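Long-range contacts in uncharacterized protein (Bacillus cereus, PDB 5F2H), which is of uncharacterised function but belongs to the alpha/beta hydrolase superfamily and probably acts as a hydrolase of the phospholipase/carboxylesterase type: residues I134-D139 and F174-I179; G205-G210 and F230-L235; E141-V146 and L162-Q167. All coordinates share one frame; numbering follows the deposited sequence.

Interaction 1 of 3, residues I134-D139 and F174-I179; sequences IAMHGD and FVWDDI
The imidazole of His137 and the indole of Trp176 meet obliquely, at the centre of the contact. Trp176 NE1 lies 3.4 Å above the His137 ring plane, nearer the ring's margin than its centre. The ring centroids, taken on the five-membered half of the indole, are 4.5 Å apart with planes at 38°. The same NE1 donates a bent hydrogen bond of 2.9 Å to His137 O, reaching it from above the carbonyl plane. His137 CG sits between its backbone N and carbonyl carbon (chi1 67°), which turns the ring toward the 138-139 peptide, where His137 ND1 donates to Gly138 O at 2.8 Å. His137 NE2 has a weak hydrogen bond with Ser165 N, and together the two bonds limit the ring's rotation. The CE1 end of His137 rests on Phe174 CB, 3.9 Å away.

Asp139 adds a second grip. Its OD1 accepts an almost straight bond (171°) from Trp176 N at 2.8 Å, on the syn side of the carboxylate but well out of its plane. Asp139 CB lies 3.9 Å from Val175 CG1, the two side chains crossing at about a right angle. Trp176 is thus held by both of its N-H groups. Deeper in, the selenium of Met136, a selenomethionine, makes an oblique Met-aromatic contact, with SE 4.4 Å from Trp176 CZ2.

The loop after the strand that holds Met136 is where alpha/beta hydrolases commonly form part of the oxyanion hole, a role not established here. Strand 131-136 lies between strands 202-207 and 158-164 in the parallel sheet; Trp176, in the turn leading into helix 179-195, also packs on Ala209 and Val213 of helix 209-219.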
loop_
_atom_site.group_PDB
_atom_site.type_symbol
_atom_site.label_atom_id
_atom_site.label_comp_id
_atom_site.label_asym_id
_atom_site.label_seq_id
_atom_site.Cartn_x
_atom_site.Cartn_y
_atom_site.Cartn_z
ATOM N N ILE B 134 13.639 -0.027 8.965
ATOM C CA ILE B 134 14.515 0.680 9.859
ATOM C C ILE B 134 15.945 0.395 9.473
ATOM O O ILE B 134 16.340 -0.753 9.408
ATOM C CB ILE B 134 14.308 0.240 11.291
ATOM C CG1 ILE B 134 12.828 0.206 11.614
ATOM C CG2 ILE B 134 15.058 1.165 12.217
ATOM C CD1 ILE B 134 12.539 -0.209 13.049
ATOM N N ALA B 135 16.709 1.438 9.189
ATOM C CA ALA B 135 18.095 1.269 8.817
ATOM C C ALA B 135 18.967 1.766 9.945
ATOM O O ALA B 135 18.674 2.825 10.518
ATOM C CB ALA B 135 18.409 2.026 7.545
HETATM N N MSE B 136 20.049 1.030 10.228
HETATM C CA MSE B 136 20.980 1.390 11.298
HETATM C C MSE B 136 22.351 1.781 10.825
HETATM O O MSE B 136 23.115 0.963 10.319
HETATM C CB MSE B 136 21.210 0.203 12.244
HETATM C CG MSE B 136 19.927 -0.425 12.765
HETATM SE SE MSE B 136 19.197 0.812 14.119
HETATM C CE MSE B 136 17.562 0.949 13.089
ATOM N N HIS B 137 22.708 3.029 11.065
ATOM C CA HIS B 137 24.012 3.528 10.690
ATOM C C HIS B 137 25.156 2.781 11.356
ATOM O O HIS B 137 24.953 2.093 12.351
ATOM C CB HIS B 137 24.119 5.005 11.063
ATOM C CG HIS B 137 24.122 5.277 12.540
ATOM N ND1 HIS B 137 25.283 5.359 13.281
ATOM C CD2 HIS B 137 23.111 5.544 13.398
ATOM C CE1 HIS B 137 24.986 5.671 14.529
ATOM N NE2 HIS B 137 23.674 5.775 14.629
ATOM N N GLY B 138 26.357 2.960 10.809
ATOM C CA GLY B 138 27.580 2.357 11.318
ATOM C C GLY B 138 28.251 3.212 12.384
ATOM O O GLY B 138 27.802 4.290 12.691
ATOM N N ASP B 139 29.324 2.735 12.992
ATOM C CA ASP B 139 29.971 3.548 14.024
ATOM C C ASP B 139 30.533 4.783 13.394
ATOM O O ASP B 139 30.904 4.753 12.220
ATOM C CB ASP B 139 31.061 2.773 14.776
ATOM C CG ASP B 139 30.480 1.715 15.710
ATOM O OD1 ASP B 139 29.286 1.859 16.083
ATOM O OD2 ASP B 139 31.227 0.776 16.113
ATOM N N PHE B 174 28.408 9.249 15.893
ATOM C CA PHE B 174 27.767 8.412 16.884
ATOM C C PHE B 174 28.145 6.910 16.775
ATOM O O PHE B 174 28.414 6.415 15.671
ATOM C CB PHE B 174 26.261 8.631 16.733
ATOM C CG PHE B 174 25.830 10.070 16.892
ATOM C CD1 PHE B 174 25.531 10.585 18.146
ATOM C CD2 PHE B 174 25.686 10.902 15.790
ATOM C CE1 PHE B 174 25.122 11.904 18.299
ATOM C CE2 PHE B 174 25.300 12.234 15.937
ATOM C CZ PHE B 174 25.005 12.726 17.192
ATOM N N VAL B 175 28.137 6.182 17.900
ATOM C CA VAL B 175 28.521 4.751 17.910
ATOM C C VAL B 175 27.624 3.800 18.658
ATOM O O VAL B 175 26.913 4.207 19.583
ATOM C CB VAL B 175 29.906 4.527 18.552
ATOM C CG1 VAL B 175 30.991 5.233 17.746
ATOM C CG2 VAL B 175 29.924 5.010 19.990
ATOM N N TRP B 176 27.731 2.513 18.296
ATOM C CA TRP B 176 26.947 1.433 18.926
ATOM C C TRP B 176 27.796 0.554 19.867
ATOM O O TRP B 176 27.557 -0.643 19.975
ATOM C CB TRP B 176 26.300 0.546 17.864
ATOM C CG TRP B 176 25.402 1.275 16.963
ATOM C CD1 TRP B 176 25.655 1.668 15.671
ATOM C CD2 TRP B 176 24.121 1.795 17.293
ATOM N NE1 TRP B 176 24.584 2.360 15.170
ATOM C CE2 TRP B 176 23.634 2.469 16.150
ATOM C CE3 TRP B 176 23.324 1.749 18.445
ATOM C CZ2 TRP B 176 22.377 3.060 16.113
ATOM C CZ3 TRP B 176 22.068 2.367 18.409
ATOM C CH2 TRP B 176 21.611 3.007 17.240
ATOM N N ASP B 177 28.767 1.160 20.555
ATOM C CA ASP B 177 29.654 0.443 21.481
ATOM C C ASP B 177 28.898 -0.422 22.470
ATOM O O ASP B 177 29.040 -1.649 22.474
ATOM C CB ASP B 177 30.504 1.428 22.283
ATOM C CG ASP B 177 31.539 2.126 21.460
ATOM O OD1 ASP B 177 31.828 1.688 20.315
ATOM O OD2 ASP B 177 32.117 3.082 22.016
ATOM N N ASP B 178 28.093 0.268 23.281
ATOM C CA ASP B 178 27.261 -0.304 24.312
ATOM C C ASP B 178 26.026 -0.844 23.622
ATOM O O ASP B 178 25.033 -0.151 23.508
ATOM C CB ASP B 178 26.909 0.794 25.337
ATOM C CG ASP B 178 26.176 0.263 26.562
ATOM O OD1 ASP B 178 25.627 -0.867 26.522
ATOM O OD2 ASP B 178 26.160 0.988 27.584
ATOM N N ILE B 179 26.096 -2.099 23.177
ATOM C CA ILE B 179 24.981 -2.732 22.464
ATOM C C ILE B 179 23.691 -2.884 23.247
ATOM O O ILE B 179 22.691 -3.356 22.694
ATOM C CB ILE B 179 25.337 -4.098 21.815
ATOM C CG1 ILE B 179 25.689 -5.162 22.865
ATOM C CG2 ILE B 179 26.455 -3.924 20.789
ATOM C CD1 ILE B 179 25.986 -6.529 22.272
#

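Interaction 2 of 3, residues G205-G210 and F230-L235; sequences GGFSAG and FMAPWL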
loop_
_atom_site.group_PDB
_atom_site.type_symbol
_atom_site.label_atom_id
_atom_site.label_comp_id
_atom_site.label_asym_id
_atom_site.label_seq_id
_atom_site.Cartn_x
_atom_site.Cartn_y
_atom_site.Cartn_z
ATOM N N GLY B 205 17.334 -3.054 8.441
ATOM C CA GLY B 205 18.606 -3.079 7.758
ATOM C C GLY B 205 19.651 -2.396 8.612
ATOM O O GLY B 205 19.324 -1.628 9.536
ATOM N N GLY B 206 20.920 -2.644 8.295
ATOM C CA GLY B 206 22.024 -2.029 9.037
ATOM C C GLY B 206 23.348 -2.171 8.312
ATOM O O GLY B 206 23.469 -2.981 7.384
ATOM N N PHE B 207 24.340 -1.420 8.777
ATOM C CA PHE B 207 25.679 -1.414 8.217
ATOM C C PHE B 207 26.677 -1.561 9.389
ATOM O O PHE B 207 26.620 -0.780 10.341
ATOM C CB PHE B 207 25.845 -0.086 7.424
ATOM C CG PHE B 207 27.208 0.130 6.863
ATOM C CD1 PHE B 207 27.600 -0.509 5.699
ATOM C CD2 PHE B 207 28.107 0.940 7.508
ATOM C CE1 PHE B 207 28.885 -0.380 5.214
ATOM C CE2 PHE B 207 29.388 1.113 7.004
ATOM C CZ PHE B 207 29.779 0.452 5.856
ATOM N N SER B 208 27.567 -2.563 9.335
ATOM C CA SER B 208 28.558 -2.845 10.412
ATOM C C SER B 208 27.864 -2.944 11.771
ATOM O O SER B 208 26.821 -3.583 11.876
ATOM C CB SER B 208 29.656 -1.777 10.478
ATOM O OG SER B 208 30.445 -1.775 9.315
ATOM N N ALA B 209 28.409 -2.244 12.771
ATOM C CA ALA B 209 27.871 -2.191 14.113
ATOM C C ALA B 209 26.410 -1.911 14.099
ATOM O O ALA B 209 25.704 -2.237 15.027
ATOM C CB ALA B 209 28.562 -1.097 14.925
ATOM N N GLY B 210 25.938 -1.237 13.073
ATOM C CA GLY B 210 24.529 -0.939 13.010
ATOM C C GLY B 210 23.814 -2.245 12.875
ATOM O O GLY B 210 22.877 -2.532 13.597
ATOM N N PHE B 230 21.484 -6.934 5.925
ATOM C CA PHE B 230 22.750 -6.430 6.429
ATOM C C PHE B 230 23.813 -6.200 5.383
ATOM O O PHE B 230 23.936 -6.955 4.422
ATOM C CB PHE B 230 23.319 -7.324 7.510
ATOM C CG PHE B 230 22.374 -7.583 8.643
ATOM C CD1 PHE B 230 21.607 -6.558 9.184
ATOM C CD2 PHE B 230 22.451 -8.786 9.338
ATOM C CE1 PHE B 230 20.800 -6.789 10.293
ATOM C CE2 PHE B 230 21.663 -9.015 10.446
ATOM C CZ PHE B 230 20.830 -8.021 10.919
HETATM N N MSE B 231 24.586 -5.139 5.595
HETATM C CA MSE B 231 25.663 -4.745 4.691
HETATM C C MSE B 231 26.900 -4.747 5.530
HETATM O O MSE B 231 26.988 -4.026 6.539
HETATM C CB MSE B 231 25.357 -3.348 4.144
HETATM C CG MSE B 231 26.466 -2.758 3.271
HETATM SE SE MSE B 231 26.623 -3.688 1.537
HETATM C CE MSE B 231 28.459 -4.363 1.825
ATOM N N ALA B 232 27.842 -5.611 5.175
ATOM C CA ALA B 232 29.097 -5.702 5.913
ATOM C C ALA B 232 28.905 -5.713 7.432
ATOM O O ALA B 232 29.616 -5.020 8.164
ATOM C CB ALA B 232 29.985 -4.536 5.513
ATOM N N PRO B 233 27.950 -6.504 7.915
ATOM C CA PRO B 233 27.694 -6.584 9.355
ATOM C C PRO B 233 28.912 -6.975 10.185
ATOM O O PRO B 233 29.747 -7.778 9.738
ATOM C CB PRO B 233 26.649 -7.690 9.466
ATOM C CG PRO B 233 26.886 -8.541 8.270
ATOM C CD PRO B 233 27.326 -7.616 7.176
ATOM N N TRP B 234 29.012 -6.383 11.371
ATOM C CA TRP B 234 30.106 -6.645 12.279
ATOM C C TRP B 234 29.507 -7.461 13.402
ATOM O O TRP B 234 28.760 -6.940 14.235
ATOM C CB TRP B 234 30.729 -5.348 12.763
ATOM C CG TRP B 234 31.863 -5.578 13.656
ATOM C CD1 TRP B 234 33.065 -6.156 13.319
ATOM C CD2 TRP B 234 32.007 -5.101 14.989
ATOM N NE1 TRP B 234 33.912 -6.160 14.405
ATOM C CE2 TRP B 234 33.294 -5.508 15.443
ATOM C CE3 TRP B 234 31.170 -4.408 15.862
ATOM C CZ2 TRP B 234 33.760 -5.235 16.733
ATOM C CZ3 TRP B 234 31.637 -4.134 17.157
ATOM C CH2 TRP B 234 32.924 -4.546 17.572
ATOM N N LEU B 235 29.853 -8.749 13.414
ATOM C CA LEU B 235 29.330 -9.692 14.372
ATOM C C LEU B 235 30.458 -10.465 15.020
ATOM O O LEU B 235 30.695 -11.621 14.655
ATOM C CB LEU B 235 28.430 -10.640 13.593
ATOM C CG LEU B 235 27.356 -9.856 12.829
ATOM C CD1 LEU B 235 26.676 -10.665 11.726
ATOM C CD2 LEU B 235 26.355 -9.261 13.808
#
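Phe207 and Met231 have CG trans to the backbone N (chi1 176° and 175°), a shared setting that sends both side chains off neighbouring parallel strands side by side, pointing the same way. They end the strands of a beta-alpha-beta unit in the alpha/beta hydrolase fold, and Gly206, Ser208 and Gly210 fit the GxSxG pattern of a nucleophile elbow, a likely but unconfirmed assignment. Met231, a selenomethionine, brings CG to the edge of the phenyl ring, 3.5 Å from Phe207 CD1, before its chain bends away.

On the other face of the sheet Phe230 turns a ring edge to the Gly206 backbone, its CD1 4.1 Å from Gly206 N. The strands are joined by Met231 N donating to Gly206 O at 3.0 Å and Ser208 N donating to Met231 O at 3.2 Å. Met231 O also receives a CA-H...O contact from Phe207 CA, 3.4 Å away.

Past the strands the chain turns sharply: Ser208 has a positive phi (52°), as expected of a nucleophile elbow, and helix 209-219 begins directly after it. Ser208 CA makes a CA-H...O contact with Ala232 O at 3.3 Å, and farther out Ala209 CB packs obliquely on the Trp234 indole, 4.3 Å from CE3. Ser208 OG hydrogen-bonds to His294 NE2, an arrangement consistent with a serine hydrolase active site; the same oxygen lies 3.8 Å above the plane of the Phe207 ring, away from the middle of that face.

Interaction 3 of 3, residues E141-V146 and L162-Q167; sequences ENIAIV and LPQSSQ
Ile143, in the first turn of helix 143-150, sets its branches against Leu162 and Gln164 of strand 158-164, joining the helix and the second strand of the beta-alpha-beta unit that starts with strand 131-136. These three side chains make up the close-fitting part. Ile143 CG2 meets Leu162 CD1 at 3.8 Å, the two side chains running obliquely past each other. The other branch of Ile143 ends over the strand backbone, CD1 lying 3.8 Å from Leu162 O. Gln164 CG is trans to its backbone N (chi1 -167°) and the chain runs on extended, crossing Ile143 at about a right angle and carrying OE1 to the start of the helix, 3.3 Å from Asn142 CB and 3.5 Å from Ile143 N.

The fit is slacker at Val146, one turn along, whose CG1 only comes within 4.4 Å of Leu162 CD1. At the margin, Ile143 and Gln164 stay partly exposed even though the second subunit packs on them, its Lys122 on Ile143 and its Asp120 on Gln164. A strand of that chain pairs antiparallel with residues 162-164, extending the sheet across the interface.

Asn142 caps the helix from within its own segment, OD1 accepting from Ile145 N at 3.0 Å in a nearly straight bond (167°), while its ND2 donates to Asp172 O. No hydrogen bond links the two segments, so the helix appears to be seated on the strand by apolar contact, with the partial negative charge of Gln164 OE1 probably suiting the positive end of the helix.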
loop_
_atom_site.group_PDB
_atom_site.type_symbol
_atom_site.label_atom_id
_atom_site.label_comp_id
_atom_site.label_asym_id
_atom_site.label_seq_id
_atom_site.Cartn_x
_atom_site.Cartn_y
_atom_site.Cartn_z
ATOM N N GLU B 141 28.974 7.458 12.517
ATOM C CA GLU B 141 28.117 7.975 11.489
ATOM C C GLU B 141 26.964 8.733 12.134
ATOM O O GLU B 141 27.064 9.156 13.270
ATOM C CB GLU B 141 27.615 6.849 10.571
ATOM C CG GLU B 141 28.694 6.161 9.757
ATOM C CD GLU B 141 28.126 5.176 8.733
ATOM O OE1 GLU B 141 26.889 5.125 8.565
ATOM O OE2 GLU B 141 28.919 4.484 8.038
ATOM N N ASN B 142 25.904 8.953 11.362
ATOM C CA ASN B 142 24.736 9.656 11.825
ATOM C C ASN B 142 23.672 9.494 10.776
ATOM O O ASN B 142 23.845 8.724 9.826
ATOM C CB ASN B 142 25.074 11.117 12.087
ATOM C CG ASN B 142 25.685 11.771 10.890
ATOM O OD1 ASN B 142 25.243 11.543 9.772
ATOM N ND2 ASN B 142 26.669 12.639 11.114
ATOM N N ILE B 143 22.577 10.219 10.923
ATOM C CA ILE B 143 21.484 10.118 9.962
ATOM C C ILE B 143 21.817 10.676 8.572
ATOM O O ILE B 143 21.366 10.132 7.562
ATOM C CB ILE B 143 20.242 10.858 10.463
ATOM C CG1 ILE B 143 19.880 10.386 11.870
ATOM C CG2 ILE B 143 19.087 10.662 9.488
ATOM C CD1 ILE B 143 18.691 11.088 12.462
ATOM N N ALA B 144 22.578 11.757 8.494
ATOM C CA ALA B 144 22.888 12.315 7.183
ATOM C C ALA B 144 23.678 11.337 6.325
ATOM O O ALA B 144 23.406 11.164 5.139
ATOM C CB ALA B 144 23.673 13.592 7.331
ATOM N N ILE B 145 24.642 10.682 6.952
ATOM C CA ILE B 145 25.535 9.741 6.278
ATOM C C ILE B 145 24.935 8.413 5.840
ATOM O O ILE B 145 25.360 7.822 4.857
ATOM C CB ILE B 145 26.726 9.431 7.203
ATOM C CG1 ILE B 145 27.548 10.704 7.397
ATOM C CG2 ILE B 145 27.601 8.337 6.622
ATOM C CD1 ILE B 145 28.686 10.539 8.375
ATOM N N VAL B 146 23.944 7.939 6.564
ATOM C CA VAL B 146 23.347 6.657 6.230
ATOM C C VAL B 146 22.092 6.796 5.351
ATOM O O VAL B 146 21.751 5.899 4.620
ATOM C CB VAL B 146 23.065 5.870 7.542
ATOM C CG1 VAL B 146 22.001 6.572 8.368
ATOM C CG2 VAL B 146 22.632 4.444 7.240
ATOM N N LEU B 162 15.199 6.204 10.434
ATOM C CA LEU B 162 16.642 6.182 10.601
ATOM C C LEU B 162 16.941 6.599 12.035
ATOM O O LEU B 162 16.852 7.775 12.362
ATOM C CB LEU B 162 17.341 7.111 9.608
ATOM C CG LEU B 162 17.169 6.804 8.114
ATOM C CD1 LEU B 162 17.884 7.834 7.249
ATOM C CD2 LEU B 162 17.666 5.417 7.773
ATOM N N PRO B 163 17.273 5.631 12.904
ATOM C CA PRO B 163 17.577 5.953 14.295
ATOM C C PRO B 163 19.018 6.381 14.463
ATOM O O PRO B 163 19.863 5.968 13.694
ATOM C CB PRO B 163 17.341 4.627 15.030
ATOM C CG PRO B 163 16.560 3.776 14.080
ATOM C CD PRO B 163 17.074 4.187 12.734
ATOM N N GLN B 164 19.277 7.231 15.440
ATOM C CA GLN B 164 20.617 7.698 15.704
ATOM C C GLN B 164 20.942 7.353 17.165
ATOM O O GLN B 164 20.144 7.634 18.084
ATOM C CB GLN B 164 20.720 9.198 15.487
ATOM C CG GLN B 164 22.142 9.718 15.432
ATOM C CD GLN B 164 22.175 11.221 15.187
ATOM O OE1 GLN B 164 22.580 11.681 14.120
ATOM N NE2 GLN B 164 21.624 11.972 16.112
ATOM N N SER B 165 22.125 6.776 17.378
ATOM C CA SER B 165 22.540 6.385 18.711
ATOM C C SER B 165 22.828 7.580 19.585
ATOM O O SER B 165 23.290 8.612 19.121
ATOM C CB SER B 165 23.788 5.509 18.651
ATOM O OG SER B 165 24.253 5.212 19.962
ATOM N N SER B 166 22.556 7.427 20.863
ATOM C CA SER B 166 22.822 8.479 21.815
ATOM C C SER B 166 24.301 8.512 22.199
ATOM O O SER B 166 24.766 9.500 22.741
ATOM C CB SER B 166 22.012 8.221 23.069
ATOM O OG SER B 166 22.332 6.942 23.586
ATOM N N GLN B 167 25.050 7.462 21.868
ATOM C CA GLN B 167 26.466 7.380 22.238
ATOM C C GLN B 167 27.326 8.201 21.277
ATOM O O GLN B 167 27.779 7.708 20.243
ATOM C CB GLN B 167 26.900 5.912 22.255
ATOM C CG GLN B 167 26.021 4.995 23.115
ATOM C CD GLN B 167 26.304 3.513 22.859
ATOM O OE1 GLN B 167 27.460 3.084 22.777
ATOM N NE2 GLN B 167 25.237 2.726 22.717
#

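Interactions 1 and 2 have centres about 9 Å apart and meet through adjoining strands: Ile134 O lies 2.7 Å from Gly205 N, a probable hydrogen bond, and Asp139 OD1 packs 3.3 Å from Ala209 CB. Interaction 3 is nested in the loop closed by interaction 1, centres about 7 Å apart, and Gln167 O comes within 2.8 Å of Val175 N, another probable hydrogen bond. Interactions 2 and 3, centres about 13 Å apart, touch where Phe207 CE2 lies 3.6 Å from Glu141 OE2. The nearest atoms of the side chains of Asp139 and Trp234 each lie about 4 Å from bound Tris, probably picked up from the crystallisation liquor, which may mark a pocket beside the presumed nucleophile elbow.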